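Local coordinates for protein NDP-rhamnosyltransferase (Saccharopolyspora spinosa, PDB 3TSA) that belongs to the glycosyltransferases of the GT-B fold, built from two Rossmann-like domains that face each other across a cleft, at residues V4-L9 / V117-V122; I126-G131 / T170-P175; P137-R142 / P175-D180. One frame throughout, in Å; residues are numbered along the deposited sequence.

Contact 1: V4-L9 / V117-V122; sequences VLVVPL and VLLVDV
Strands 4-7 and 117-121 run parallel, their axes 4.7 Å apart and 18° askew, and the backbone bonds between them pass from one strand to the other in turn: L5 N to V117 O, L119 N to L5 O, V7 N to L119 O (2.8 Å) and D121 N to V7 O. Paired residues point to the same face. On one, V4 CG2 meets V117 CG1 at 3.6 Å and V4 CG1 reaches diagonally to L119 CB at 3.8 Å; on the other, L5 CB lies beside L118 CD2 (3.8 Å), and V7 CB beside V120 CG2. Branched valines and leucines suit strands buried on both faces. At the C-terminal end D121 carries on where the strand pairing stops. Its CG, anti to the backbone N (chi1 172°), brings D121 OD2 to L9 N at 3.2 Å, met from above the carboxylate plane; OD2 also bonds H14 ND1 and OD1 takes C123 N, tying together three chain segments. These are neighbouring strands in the middle of the N-terminal Rossmann-like sheet: strand 31-36 pairs with the far edge of 4-7, strand 138-141 with that of 117-121, and helix 19-27 covers V4, V6 and L119.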
ATOM      1  N   VAL A   4      -7.443 -12.967  -5.186  1.00 15.39           N
ATOM      2  CA  VAL A   4      -6.765 -12.625  -6.427  1.00 13.65           C
ATOM      3  C   VAL A   4      -5.283 -12.925  -6.349  1.00 15.74           C
ATOM      4  O   VAL A   4      -4.580 -12.227  -5.603  1.00 16.95           O
ATOM      5  CB  VAL A   4      -6.997 -11.116  -6.783  1.00 12.20           C
ATOM      6  CG1 VAL A   4      -6.346 -10.730  -8.213  1.00 13.91           C
ATOM      7  CG2 VAL A   4      -8.487 -10.799  -6.670  1.00 16.72           C
ATOM      8  N   LEU A   5      -4.803 -13.841  -7.217  1.00 13.75           N
ATOM      9  CA  LEU A   5      -3.339 -14.100  -7.323  1.00 14.98           C
ATOM     10  C   LEU A   5      -2.813 -13.239  -8.452  1.00 16.21           C
ATOM     11  O   LEU A   5      -3.335 -13.396  -9.602  1.00 14.56           O
ATOM     12  CB  LEU A   5      -3.036 -15.583  -7.619  1.00 17.15           C
ATOM     13  CG  LEU A   5      -1.562 -16.027  -7.659  1.00 17.87           C
ATOM     14  CD1 LEU A   5      -0.841 -15.729  -6.336  1.00 19.48           C
ATOM     15  CD2 LEU A   5      -1.461 -17.551  -7.951  1.00 18.04           C
ATOM     16  N   VAL A   6      -1.814 -12.435  -8.154  1.00 14.94           N
ATOM     17  CA  VAL A   6      -1.276 -11.516  -9.101  1.00 15.43           C
ATOM     18  C   VAL A   6       0.036 -12.101  -9.638  1.00 15.74           C
ATOM     19  O   VAL A   6       0.908 -12.559  -8.847  1.00 16.59           O
ATOM     20  CB  VAL A   6      -1.033 -10.190  -8.426  1.00 12.94           C
ATOM     21  CG1 VAL A   6      -0.395  -9.165  -9.412  1.00 15.37           C
ATOM     22  CG2 VAL A   6      -2.328  -9.719  -7.791  1.00 13.99           C
ATOM     23  N   VAL A   7       0.148 -12.156 -10.965  1.00 15.57           N
ATOM     24  CA  VAL A   7       1.261 -12.826 -11.615  1.00 16.71           C
ATOM     25  C   VAL A   7       1.935 -11.799 -12.517  1.00 16.86           C
ATOM     26  O   VAL A   7       1.502 -11.593 -13.651  1.00 15.96           O
ATOM     27  CB  VAL A   7       0.738 -13.965 -12.465  1.00 16.37           C
ATOM     28  CG1 VAL A   7       1.847 -14.748 -13.099  1.00 15.81           C
ATOM     29  CG2 VAL A   7      -0.154 -14.886 -11.603  1.00 18.13           C
ATOM     30  N   PRO A   8       2.938 -11.060 -11.976  1.00 17.43           N
ATOM     31  CA  PRO A   8       3.590 -10.073 -12.773  1.00 19.77           C
ATOM     32  C   PRO A   8       4.851 -10.643 -13.396  1.00 20.40           C
ATOM     33  O   PRO A   8       5.324 -11.720 -12.981  1.00 20.46           O
ATOM     34  CB  PRO A   8       3.912  -9.003 -11.750  1.00 21.53           C
ATOM     35  CG  PRO A   8       4.150  -9.804 -10.464  1.00 23.08           C
ATOM     36  CD  PRO A   8       3.216 -10.917 -10.523  1.00 19.66           C
ATOM     37  N   LEU A   9       5.377  -9.952 -14.407  1.00 23.16           N
ATOM     38  CA  LEU A   9       6.726 -10.212 -14.874  1.00 25.86           C
ATOM     39  C   LEU A   9       7.685  -9.708 -13.816  1.00 26.20           C
ATOM     40  O   LEU A   9       7.333  -8.779 -13.062  1.00 25.04           O
ATOM     41  CB  LEU A   9       7.012  -9.375 -16.108  1.00 27.10           C
ATOM     42  CG  LEU A   9       6.870  -9.893 -17.527  1.00 31.47           C
ATOM     43  CD1 LEU A   9       7.516  -8.777 -18.370  1.00 33.68           C
ATOM     44  CD2 LEU A   9       7.458 -11.250 -17.722  1.00 29.76           C
ATOM     45  N   VAL A 117      -9.189 -15.897  -9.131  1.00 17.22           N
ATOM     46  CA  VAL A 117      -9.043 -15.187 -10.372  1.00 16.00           C
ATOM     47  C   VAL A 117      -7.529 -14.851 -10.379  1.00 14.65           C
ATOM     48  O   VAL A 117      -6.899 -14.709  -9.275  1.00 14.44           O
ATOM     49  CB  VAL A 117      -9.923 -13.908 -10.393  1.00 15.53           C
ATOM     50  CG1 VAL A 117      -9.585 -13.001  -9.268  1.00 20.78           C
ATOM     51  CG2 VAL A 117      -9.822 -13.166 -11.757  1.00 19.27           C
ATOM     52  N   LEU A 118      -6.975 -14.861 -11.582  1.00 12.37           N
ATOM     53  CA  LEU A 118      -5.555 -14.537 -11.792  1.00 13.25           C
ATOM     54  C   LEU A 118      -5.492 -13.173 -12.480  1.00 14.39           C
ATOM     55  O   LEU A 118      -6.105 -12.982 -13.529  1.00 15.62           O
ATOM     56  CB  LEU A 118      -4.872 -15.602 -12.632  1.00 14.32           C
ATOM     57  CG  LEU A 118      -5.045 -17.047 -12.191  1.00 14.70           C
ATOM     58  CD1 LEU A 118      -4.237 -17.930 -13.276  1.00 16.96           C
ATOM     59  CD2 LEU A 118      -4.531 -17.236 -10.738  1.00 17.13           C
ATOM     60  N   LEU A 119      -4.729 -12.233 -11.905  1.00 14.06           N
ATOM     61  CA  LEU A 119      -4.501 -10.938 -12.528  1.00 12.14           C
ATOM     62  C   LEU A 119      -3.060 -11.009 -13.028  1.00 12.55           C
ATOM     63  O   LEU A 119      -2.115 -11.106 -12.238  1.00 14.89           O
ATOM     64  CB  LEU A 119      -4.642  -9.864 -11.457  1.00 10.55           C
ATOM     65  CG  LEU A 119      -4.368  -8.458 -11.987  1.00 13.02           C
ATOM     66  CD1 LEU A 119      -5.318  -8.066 -13.118  1.00 15.04           C
ATOM     67  CD2 LEU A 119      -4.488  -7.466 -10.858  1.00 14.23           C
ATOM     68  N   VAL A 120      -2.893 -10.989 -14.343  1.00 14.28           N
ATOM     69  CA  VAL A 120      -1.658 -11.444 -14.944  1.00 13.60           C
ATOM     70  C   VAL A 120      -1.107 -10.364 -15.817  1.00 12.58           C
ATOM     71  O   VAL A 120      -1.846  -9.835 -16.669  1.00 14.99           O
ATOM     72  CB  VAL A 120      -2.000 -12.700 -15.787  1.00 13.40           C
ATOM     73  CG1 VAL A 120      -0.759 -13.206 -16.554  1.00 14.29           C
ATOM     74  CG2 VAL A 120      -2.528 -13.831 -14.811  1.00 13.92           C
ATOM     75  N   ASP A 121       0.183  -9.999 -15.644  1.00 13.61           N
ATOM     76  CA  ASP A 121       0.818  -9.091 -16.604  1.00 15.61           C
ATOM     77  C   ASP A 121       0.717  -9.653 -18.040  1.00 16.65           C
ATOM     78  O   ASP A 121       0.910 -10.846 -18.246  1.00 15.26           O
ATOM     79  CB  ASP A 121       2.269  -8.970 -16.128  1.00 16.70           C
ATOM     80  CG  ASP A 121       3.222  -8.208 -17.075  1.00 23.05           C
ATOM     81  OD1 ASP A 121       3.077  -8.053 -18.294  1.00 22.63           O
ATOM     82  OD2 ASP A 121       4.296  -7.839 -16.525  1.00 34.90           O
ATOM     83  N   VAL A 122       0.438  -8.789 -19.035  1.00 15.65           N
ATOM     84  CA  VAL A 122       0.299  -9.266 -20.433  1.00 18.02           C
ATOM     85  C   VAL A 122       1.433 -10.114 -20.887  1.00 16.90           C
ATOM     86  O   VAL A 122       1.197 -11.094 -21.617  1.00 17.31           O
ATOM     87  CB  VAL A 122       0.104  -8.095 -21.450  1.00 19.07           C
ATOM     88  CG1 VAL A 122       0.415  -8.564 -22.806  1.00 20.84           C
ATOM     89  CG2 VAL A 122      -1.378  -7.732 -21.449  1.00 22.48           C
TER

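Contact 2: I126-G131 / T170-P175; sequences IGRVLG and TGLPTP
R128 reaches out from helix 125-133 to the loop at 170-175 and is gripped through its guanidinium, while V129, the next residue of the helix, meets the same loop through a methyl. The arginine leaves the helix with CG anti to its carbonyl carbon (chi1 -65°), and a bend at chi3, 71°, turns the guanidinium across the L172 side chain. There R128 NH2 donates to P173 O at 2.8 Å in a nearly straight bond, 172° at the hydrogen. The oxygen lies close to the guanidinium plane, but the donor stands above the plane of the carbonyl. A water strengthens the hold: it accepts from R128 NE at 3.1 Å and donates to P173 O at 2.8 Å, which gives this carbonyl two donors and fixes the guanidinium at two of its nitrogens. L172 CD2 sits over the centre of one guanidinium face, 3.9 Å above it, so an apolar methyl covers the flat surface while the polar rim does the bonding.

The two methyls of L172 divide the work. CD1 of L172 packs on V129 CG2 at 3.8 Å and also lies against R128 CB, whereas CD2 serves the guanidinium. A leucine, forked at its end, suits a place between an aliphatic helix surface and a charged group. P175 CD approaches R128 NH2 at 3.9 Å, and P173 CD touches the R128 backbone oxygen; prolines fit an irregular segment that follows no helix or strand pattern.

Helix 151-166 packs against the contact from another direction: H157 touches both R128 and L172, L160 touches V129 and L172, and D161 OD1 accepts from L172 N. L140 of strand 138-141 lies against R128 and P175. The loop is thereby held beside helix 125-133 just before the chain enters strand 177-180.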
ATOM      1  N   ILE A 126       3.377 -17.380 -17.939  1.00 15.90           N
ATOM      2  CA  ILE A 126       3.019 -18.372 -16.909  1.00 19.05           C
ATOM      3  C   ILE A 126       1.591 -18.202 -16.396  1.00 17.36           C
ATOM      4  O   ILE A 126       0.887 -19.200 -16.140  1.00 17.51           O
ATOM      5  CB  ILE A 126       4.012 -18.336 -15.732  1.00 19.42           C
ATOM      6  CG1 ILE A 126       3.595 -19.367 -14.636  1.00 23.02           C
ATOM      7  CG2 ILE A 126       4.037 -16.967 -15.081  1.00 20.65           C
ATOM      8  CD1 ILE A 126       3.544 -20.778 -15.111  1.00 22.03           C
ATOM      9  N   GLY A 127       1.139 -16.953 -16.161  1.00 18.20           N
ATOM     10  CA  GLY A 127      -0.240 -16.796 -15.674  1.00 17.77           C
ATOM     11  C   GLY A 127      -1.345 -17.328 -16.583  1.00 17.23           C
ATOM     12  O   GLY A 127      -2.367 -17.860 -16.150  1.00 18.45           O
ATOM     13  N   ARG A 128      -1.127 -17.196 -17.877  1.00 17.42           N
ATOM     14  CA  ARG A 128      -2.029 -17.747 -18.857  1.00 14.91           C
ATOM     15  C   ARG A 128      -2.004 -19.315 -18.875  1.00 15.62           C
ATOM     16  O   ARG A 128      -3.080 -19.948 -18.975  1.00 17.85           O
ATOM     17  CB  ARG A 128      -1.736 -17.198 -20.239  1.00 18.04           C
ATOM     18  CG  ARG A 128      -2.012 -15.684 -20.303  1.00 17.57           C
ATOM     19  CD  ARG A 128      -1.652 -15.117 -21.666  1.00 17.72           C
ATOM     20  NE  ARG A 128      -2.632 -15.605 -22.625  1.00 23.00           N
ATOM     21  CZ  ARG A 128      -2.571 -15.372 -23.941  1.00 23.35           C
ATOM     22  NH1 ARG A 128      -1.582 -14.632 -24.439  1.00 23.35           N
ATOM     23  NH2 ARG A 128      -3.531 -15.871 -24.756  1.00 26.27           N
ATOM     24  N   VAL A 129      -0.803 -19.895 -18.824  1.00 19.27           N
ATOM     25  CA  VAL A 129      -0.644 -21.356 -18.690  1.00 18.70           C
ATOM     26  C   VAL A 129      -1.381 -21.792 -17.424  1.00 19.83           C
ATOM     27  O   VAL A 129      -2.196 -22.719 -17.462  1.00 18.96           O
ATOM     28  CB  VAL A 129       0.827 -21.782 -18.726  1.00 19.33           C
ATOM     29  CG1 VAL A 129       0.971 -23.310 -18.393  1.00 20.37           C
ATOM     30  CG2 VAL A 129       1.440 -21.460 -20.150  1.00 19.26           C
ATOM     31  N   LEU A 130      -1.093 -21.133 -16.294  1.00 20.03           N
ATOM     32  CA  LEU A 130      -1.696 -21.518 -15.020  1.00 19.74           C
ATOM     33  C   LEU A 130      -3.229 -21.454 -15.105  1.00 19.17           C
ATOM     34  O   LEU A 130      -3.925 -22.370 -14.690  1.00 19.47           O
ATOM     35  CB  LEU A 130      -1.189 -20.603 -13.906  1.00 18.62           C
ATOM     36  CG  LEU A 130      -1.473 -20.974 -12.452  1.00 22.23           C
ATOM     37  CD1 LEU A 130      -0.829 -22.298 -12.216  1.00 20.28           C
ATOM     38  CD2 LEU A 130      -0.899 -19.875 -11.479  1.00 21.20           C
ATOM     39  N   GLY A 131      -3.755 -20.379 -15.669  1.00 19.63           N
ATOM     40  CA  GLY A 131      -5.172 -20.263 -15.865  1.00 19.06           C
ATOM     41  C   GLY A 131      -5.830 -21.384 -16.681  1.00 20.78           C
ATOM     42  O   GLY A 131      -6.914 -21.818 -16.334  1.00 20.95           O
ATOM     43  N   THR A 170      -7.284 -26.397 -26.019  1.00 27.95           N
ATOM     44  CA  THR A 170      -7.113 -26.069 -27.442  1.00 28.97           C
ATOM     45  C   THR A 170      -5.716 -25.521 -27.763  1.00 27.29           C
ATOM     46  O   THR A 170      -5.164 -25.714 -28.866  1.00 26.64           O
ATOM     47  CB  THR A 170      -8.169 -25.040 -27.894  1.00 29.96           C
ATOM     48  OG1 THR A 170      -9.453 -25.689 -27.945  1.00 32.61           O
ATOM     49  CG2 THR A 170      -7.822 -24.459 -29.286  1.00 30.47           C
ATOM     50  N   GLY A 171      -5.131 -24.878 -26.742  1.00 25.08           N
ATOM     51  CA  GLY A 171      -3.872 -24.137 -26.874  1.00 21.94           C
ATOM     52  C   GLY A 171      -3.887 -23.140 -25.699  1.00 20.53           C
ATOM     53  O   GLY A 171      -4.694 -23.268 -24.756  1.00 18.16           O
ATOM     54  N   LEU A 172      -2.944 -22.213 -25.731  1.00 20.12           N
ATOM     55  CA  LEU A 172      -2.867 -21.121 -24.750  1.00 19.49           C
ATOM     56  C   LEU A 172      -4.202 -20.348 -24.777  1.00 20.77           C
ATOM     57  O   LEU A 172      -4.585 -19.835 -25.848  1.00 21.68           O
ATOM     58  CB  LEU A 172      -1.728 -20.207 -25.176  1.00 18.76           C
ATOM     59  CG  LEU A 172      -1.328 -19.181 -24.134  1.00 19.40           C
ATOM     60  CD1 LEU A 172      -0.757 -19.852 -22.872  1.00 20.64           C
ATOM     61  CD2 LEU A 172      -0.200 -18.406 -24.820  1.00 23.04           C
ATOM     62  N   PRO A 173      -4.940 -20.321 -23.664  1.00 21.31           N
ATOM     63  CA  PRO A 173      -6.327 -19.798 -23.765  1.00 22.58           C
ATOM     64  C   PRO A 173      -6.369 -18.282 -24.042  1.00 24.23           C
ATOM     65  O   PRO A 173      -5.457 -17.558 -23.624  1.00 23.16           O
ATOM     66  CB  PRO A 173      -6.913 -20.034 -22.367  1.00 23.94           C
ATOM     67  CG  PRO A 173      -6.032 -21.118 -21.736  1.00 21.06           C
ATOM     68  CD  PRO A 173      -4.687 -21.056 -22.397  1.00 21.54           C
ATOM     69  N   THR A 174      -7.461 -17.835 -24.663  1.00 25.81           N
ATOM     70  CA  THR A 174      -7.796 -16.402 -24.688  1.00 26.79           C
ATOM     71  C   THR A 174      -8.140 -15.937 -23.255  1.00 25.26           C
ATOM     72  O   THR A 174      -8.877 -16.603 -22.516  1.00 26.28           O
ATOM     73  CB  THR A 174      -8.923 -16.067 -25.754  1.00 28.45           C
ATOM     74  OG1 THR A 174      -8.435 -16.439 -27.044  1.00 31.21           O
ATOM     75  CG2 THR A 174      -9.163 -14.564 -25.859  1.00 29.35           C
ATOM     76  N   PRO A 175      -7.588 -14.780 -22.829  1.00 22.42           N
ATOM     77  CA  PRO A 175      -7.982 -14.350 -21.474  1.00 22.62           C
ATOM     78  C   PRO A 175      -9.446 -13.890 -21.411  1.00 23.04           C
ATOM     79  O   PRO A 175     -10.027 -13.436 -22.430  1.00 23.96           O
ATOM     80  CB  PRO A 175      -7.013 -13.191 -21.165  1.00 20.62           C
ATOM     81  CG  PRO A 175      -6.727 -12.596 -22.612  1.00 23.46           C
ATOM     82  CD  PRO A 175      -6.596 -13.883 -23.444  1.00 22.74           C
TER
HETATM   83  O   HOH W   1      -5.142 -16.397 -21.081  1.00 24.03           O

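Contact 3: P137-R142 / P175-D180; sequences PVVLHR and PELILD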
ATOM      1  N   PRO A 137     -10.252 -18.100 -14.336  1.00 19.83           N
ATOM      2  CA  PRO A 137     -10.339 -16.864 -15.152  1.00 18.45           C
ATOM      3  C   PRO A 137      -9.080 -16.045 -15.035  1.00 17.46           C
ATOM      4  O   PRO A 137      -8.508 -15.937 -13.934  1.00 17.23           O
ATOM      5  CB  PRO A 137     -11.571 -16.163 -14.586  1.00 20.87           C
ATOM      6  CG  PRO A 137     -11.710 -16.658 -13.204  1.00 22.61           C
ATOM      7  CD  PRO A 137     -11.190 -18.064 -13.203  1.00 21.10           C
ATOM      8  N   VAL A 138      -8.632 -15.533 -16.181  1.00 15.72           N
ATOM      9  CA  VAL A 138      -7.437 -14.739 -16.272  1.00 17.06           C
ATOM     10  C   VAL A 138      -7.849 -13.361 -16.736  1.00 17.58           C
ATOM     11  O   VAL A 138      -8.456 -13.215 -17.810  1.00 18.62           O
ATOM     12  CB  VAL A 138      -6.378 -15.384 -17.194  1.00 17.07           C
ATOM     13  CG1 VAL A 138      -5.256 -14.407 -17.498  1.00 18.46           C
ATOM     14  CG2 VAL A 138      -5.771 -16.616 -16.507  1.00 19.52           C
ATOM     15  N   VAL A 139      -7.472 -12.359 -15.950  1.00 16.80           N
ATOM     16  CA  VAL A 139      -7.651 -10.978 -16.386  1.00 17.43           C
ATOM     17  C   VAL A 139      -6.247 -10.496 -16.680  1.00 16.85           C
ATOM     18  O   VAL A 139      -5.366 -10.459 -15.776  1.00 16.60           O
ATOM     19  CB  VAL A 139      -8.279 -10.126 -15.280  1.00 17.63           C
ATOM     20  CG1 VAL A 139      -8.295  -8.609 -15.700  1.00 16.14           C
ATOM     21  CG2 VAL A 139      -9.787 -10.549 -14.973  1.00 18.23           C
ATOM     22  N   LEU A 140      -5.981 -10.162 -17.939  1.00 16.32           N
ATOM     23  CA  LEU A 140      -4.660  -9.669 -18.302  1.00 13.93           C
ATOM     24  C   LEU A 140      -4.588  -8.163 -17.942  1.00 14.05           C
ATOM     25  O   LEU A 140      -5.585  -7.432 -18.016  1.00 16.80           O
ATOM     26  CB  LEU A 140      -4.365  -9.838 -19.838  1.00 15.82           C
ATOM     27  CG  LEU A 140      -3.963 -11.247 -20.277  1.00 19.69           C
ATOM     28  CD1 LEU A 140      -3.347 -11.135 -21.710  1.00 22.98           C
ATOM     29  CD2 LEU A 140      -3.007 -11.925 -19.274  1.00 19.61           C
ATOM     30  N   HIS A 141      -3.392  -7.709 -17.568  1.00 13.96           N
ATOM     31  CA  HIS A 141      -3.170  -6.277 -17.263  1.00 14.15           C
ATOM     32  C   HIS A 141      -2.023  -5.674 -18.074  1.00 15.22           C
ATOM     33  O   HIS A 141      -0.869  -6.088 -17.923  1.00 13.42           O
ATOM     34  CB  HIS A 141      -2.858  -6.138 -15.755  1.00 15.32           C
ATOM     35  CG  HIS A 141      -2.972  -4.738 -15.253  1.00 19.32           C
ATOM     36  ND1 HIS A 141      -1.954  -3.826 -15.420  1.00 22.81           N
ATOM     37  CD2 HIS A 141      -3.978  -4.077 -14.623  1.00 20.97           C
ATOM     38  CE1 HIS A 141      -2.325  -2.661 -14.908  1.00 20.58           C
ATOM     39  NE2 HIS A 141      -3.550  -2.775 -14.436  1.00 19.78           N
ATOM     40  N   ARG A 142      -2.322  -4.668 -18.893  1.00 13.51           N
ATOM     41  CA  ARG A 142      -1.296  -3.924 -19.589  1.00 13.96           C
ATOM     42  C   ARG A 142      -0.669  -2.927 -18.642  1.00 14.10           C
ATOM     43  O   ARG A 142      -1.364  -2.290 -17.838  1.00 17.18           O
ATOM     44  CB  ARG A 142      -1.926  -3.152 -20.748  1.00 14.12           C
ATOM     45  CG  ARG A 142      -2.264  -4.129 -21.856  1.00 11.84           C
ATOM     46  CD  ARG A 142      -3.071  -3.447 -22.971  1.00 14.40           C
ATOM     47  NE  ARG A 142      -3.171  -4.446 -24.093  1.00 11.95           N
ATOM     48  CZ  ARG A 142      -4.248  -4.481 -24.905  1.00 14.90           C
ATOM     49  NH1 ARG A 142      -5.237  -3.540 -24.802  1.00 10.90           N
ATOM     50  NH2 ARG A 142      -4.337  -5.465 -25.834  1.00 16.90           N
ATOM     51  N   PRO A 175      -7.588 -14.780 -22.829  1.00 22.42           N
ATOM     52  CA  PRO A 175      -7.982 -14.350 -21.474  1.00 22.62           C
ATOM     53  C   PRO A 175      -9.446 -13.890 -21.411  1.00 23.04           C
ATOM     54  O   PRO A 175     -10.027 -13.436 -22.430  1.00 23.96           O
ATOM     55  CB  PRO A 175      -7.013 -13.191 -21.165  1.00 20.62           C
ATOM     56  CG  PRO A 175      -6.727 -12.596 -22.612  1.00 23.46           C
ATOM     57  CD  PRO A 175      -6.596 -13.883 -23.444  1.00 22.74           C
ATOM     58  N   GLU A 176     -10.000 -13.903 -20.208  1.00 22.45           N
ATOM     59  CA  GLU A 176     -11.353 -13.385 -19.947  1.00 24.48           C
ATOM     60  C   GLU A 176     -11.515 -11.919 -20.304  1.00 24.32           C
ATOM     61  O   GLU A 176     -12.594 -11.499 -20.795  1.00 24.53           O
ATOM     62  CB  GLU A 176     -11.708 -13.548 -18.472  1.00 24.52           C
ATOM     63  CG  GLU A 176     -12.918 -14.278 -18.214  1.00 34.02           C
ATOM     64  CD  GLU A 176     -12.860 -15.617 -18.901  1.00 43.26           C
ATOM     65  OE1 GLU A 176     -13.727 -15.792 -19.797  1.00 48.68           O
ATOM     66  OE2 GLU A 176     -11.921 -16.439 -18.615  1.00 44.88           O
ATOM     67  N   LEU A 177     -10.448 -11.126 -20.092  1.00 22.01           N
ATOM     68  CA  LEU A 177     -10.581  -9.671 -20.074  1.00 18.90           C
ATOM     69  C   LEU A 177      -9.116  -9.166 -20.176  1.00 18.59           C
ATOM     70  O   LEU A 177      -8.206  -9.811 -19.654  1.00 17.11           O
ATOM     71  CB  LEU A 177     -11.191  -9.297 -18.700  1.00 19.92           C
ATOM     72  CG  LEU A 177     -11.414  -7.836 -18.405  1.00 23.97           C
ATOM     73  CD1 LEU A 177     -12.280  -7.249 -19.527  1.00 21.71           C
ATOM     74  CD2 LEU A 177     -12.052  -7.619 -17.012  1.00 23.44           C
ATOM     75  N   ILE A 178      -8.889  -8.043 -20.859  1.00 17.56           N
ATOM     76  CA  ILE A 178      -7.557  -7.334 -20.776  1.00 16.12           C
ATOM     77  C   ILE A 178      -7.848  -5.981 -20.169  1.00 17.02           C
ATOM     78  O   ILE A 178      -8.813  -5.307 -20.632  1.00 17.42           O
ATOM     79  CB  ILE A 178      -6.983  -7.080 -22.179  1.00 15.74           C
ATOM     80  CG1 ILE A 178      -6.820  -8.467 -22.863  1.00 16.19           C
ATOM     81  CG2 ILE A 178      -5.636  -6.440 -22.023  1.00 16.72           C
ATOM     82  CD1 ILE A 178      -6.440  -8.404 -24.390  1.00 18.10           C
ATOM     83  N   LEU A 179      -7.094  -5.574 -19.126  1.00 11.74           N
ATOM     84  CA  LEU A 179      -7.315  -4.202 -18.606  1.00 13.90           C
ATOM     85  C   LEU A 179      -6.219  -3.305 -19.192  1.00 13.66           C
ATOM     86  O   LEU A 179      -5.073  -3.727 -19.270  1.00 15.53           O
ATOM     87  CB  LEU A 179      -7.221  -4.147 -17.091  1.00 14.03           C
ATOM     88  CG  LEU A 179      -8.222  -5.078 -16.391  1.00 19.37           C
ATOM     89  CD1 LEU A 179      -7.993  -4.856 -14.898  1.00 18.51           C
ATOM     90  CD2 LEU A 179      -9.627  -4.691 -16.705  1.00 17.54           C
ATOM     91  N   ASP A 180      -6.576  -2.076 -19.580  1.00 11.90           N
ATOM     92  CA  ASP A 180      -5.629  -1.223 -20.313  1.00 13.34           C
ATOM     93  C   ASP A 180      -5.675   0.204 -19.752  1.00 12.06           C
ATOM     94  O   ASP A 180      -6.679   0.939 -19.971  1.00 14.05           O
ATOM     95  CB  ASP A 180      -6.082  -1.249 -21.836  1.00 12.56           C
ATOM     96  CG  ASP A 180      -5.082  -0.610 -22.713  1.00 11.97           C
ATOM     97  OD1 ASP A 180      -4.113   0.002 -22.185  1.00 13.92           O
ATOM     98  OD2 ASP A 180      -5.255  -0.730 -23.975  1.00 14.18           O
TER
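R142 and D180 meet in a salt bridge at the C-terminal ends of two parallel strands, R142 NH1 to D180 OD2 at 2.9 Å. The bond is bent, 140° at the hydrogen; the guanidinium and carboxylate planes stand 77° apart, and R142 NH1 meets D180 OD2 from above the carboxylate plane. I178 CG2 lies over the centre of one face of the R142 guanidinium, 3.7 Å from its plane, while the extended aliphatic part of R142 runs past D180. The guanidinium thus has an apolar methyl on one face and its polar partner D180 OD2 near its edge, and R142 CD lies alongside the D180 carboxylate.

Behind this pair, R142 N donates to L179 O, and the strands continue with L179 N to L140 O and L140 N to L177 O. E176 N adds a weak bond to V138 O before regular pairing begins. On one face V139 CG1 packs on L179 CG at 3.6 Å and on L177 CD2, and H141 CD2 meets L179 CB obliquely at 4.1 Å. On the other, L140 CG fits against P175 CB at 3.7 Å, and L140 CB against I178 CG1. Branched aliphatic residues suit strand 138-141, whose residues V138 to H141 are all buried.

Both charges have further direct partners outside the two strands: D146 OD2 makes a salt bridge to R142 NE and P192 O accepts from R142 NH2, while Q187 NE2 bonds D180 OD2 and C182 N bonds D180 OD1. The two strands and helix 151-166 make a beta-alpha-beta unit. Strand 117-121 pairs with the other edge of 138-141; L21 of helix 19-27 touches H141 and L179, and C-terminal helix 376-385 covers V139, L177 and L179.

How the contacts relate
From the N terminus, contact 1 comes first: it closes a long loop in which the chain forms strands 31-36 and 50-53 and helix 82-113 before returning to the centre of the sheet. Helix 125-133 then follows strand 117-121 directly, and its G127 packs on L118 and V120. Contacts 2 and 3 both lie after contact 1 and cross each other: 126-131, 137-142, 170-175 and 175-180 alternate, sharing P175. Contact 2 ties helix 125-133 to the loop leading into strand 177-180, and contact 3 pairs that strand with 138-141. Contacts 1 and 3 meet through V120 O to H141 N and L118 O to V139 N, probable hydrogen bonds, making four successive strands of one sheet.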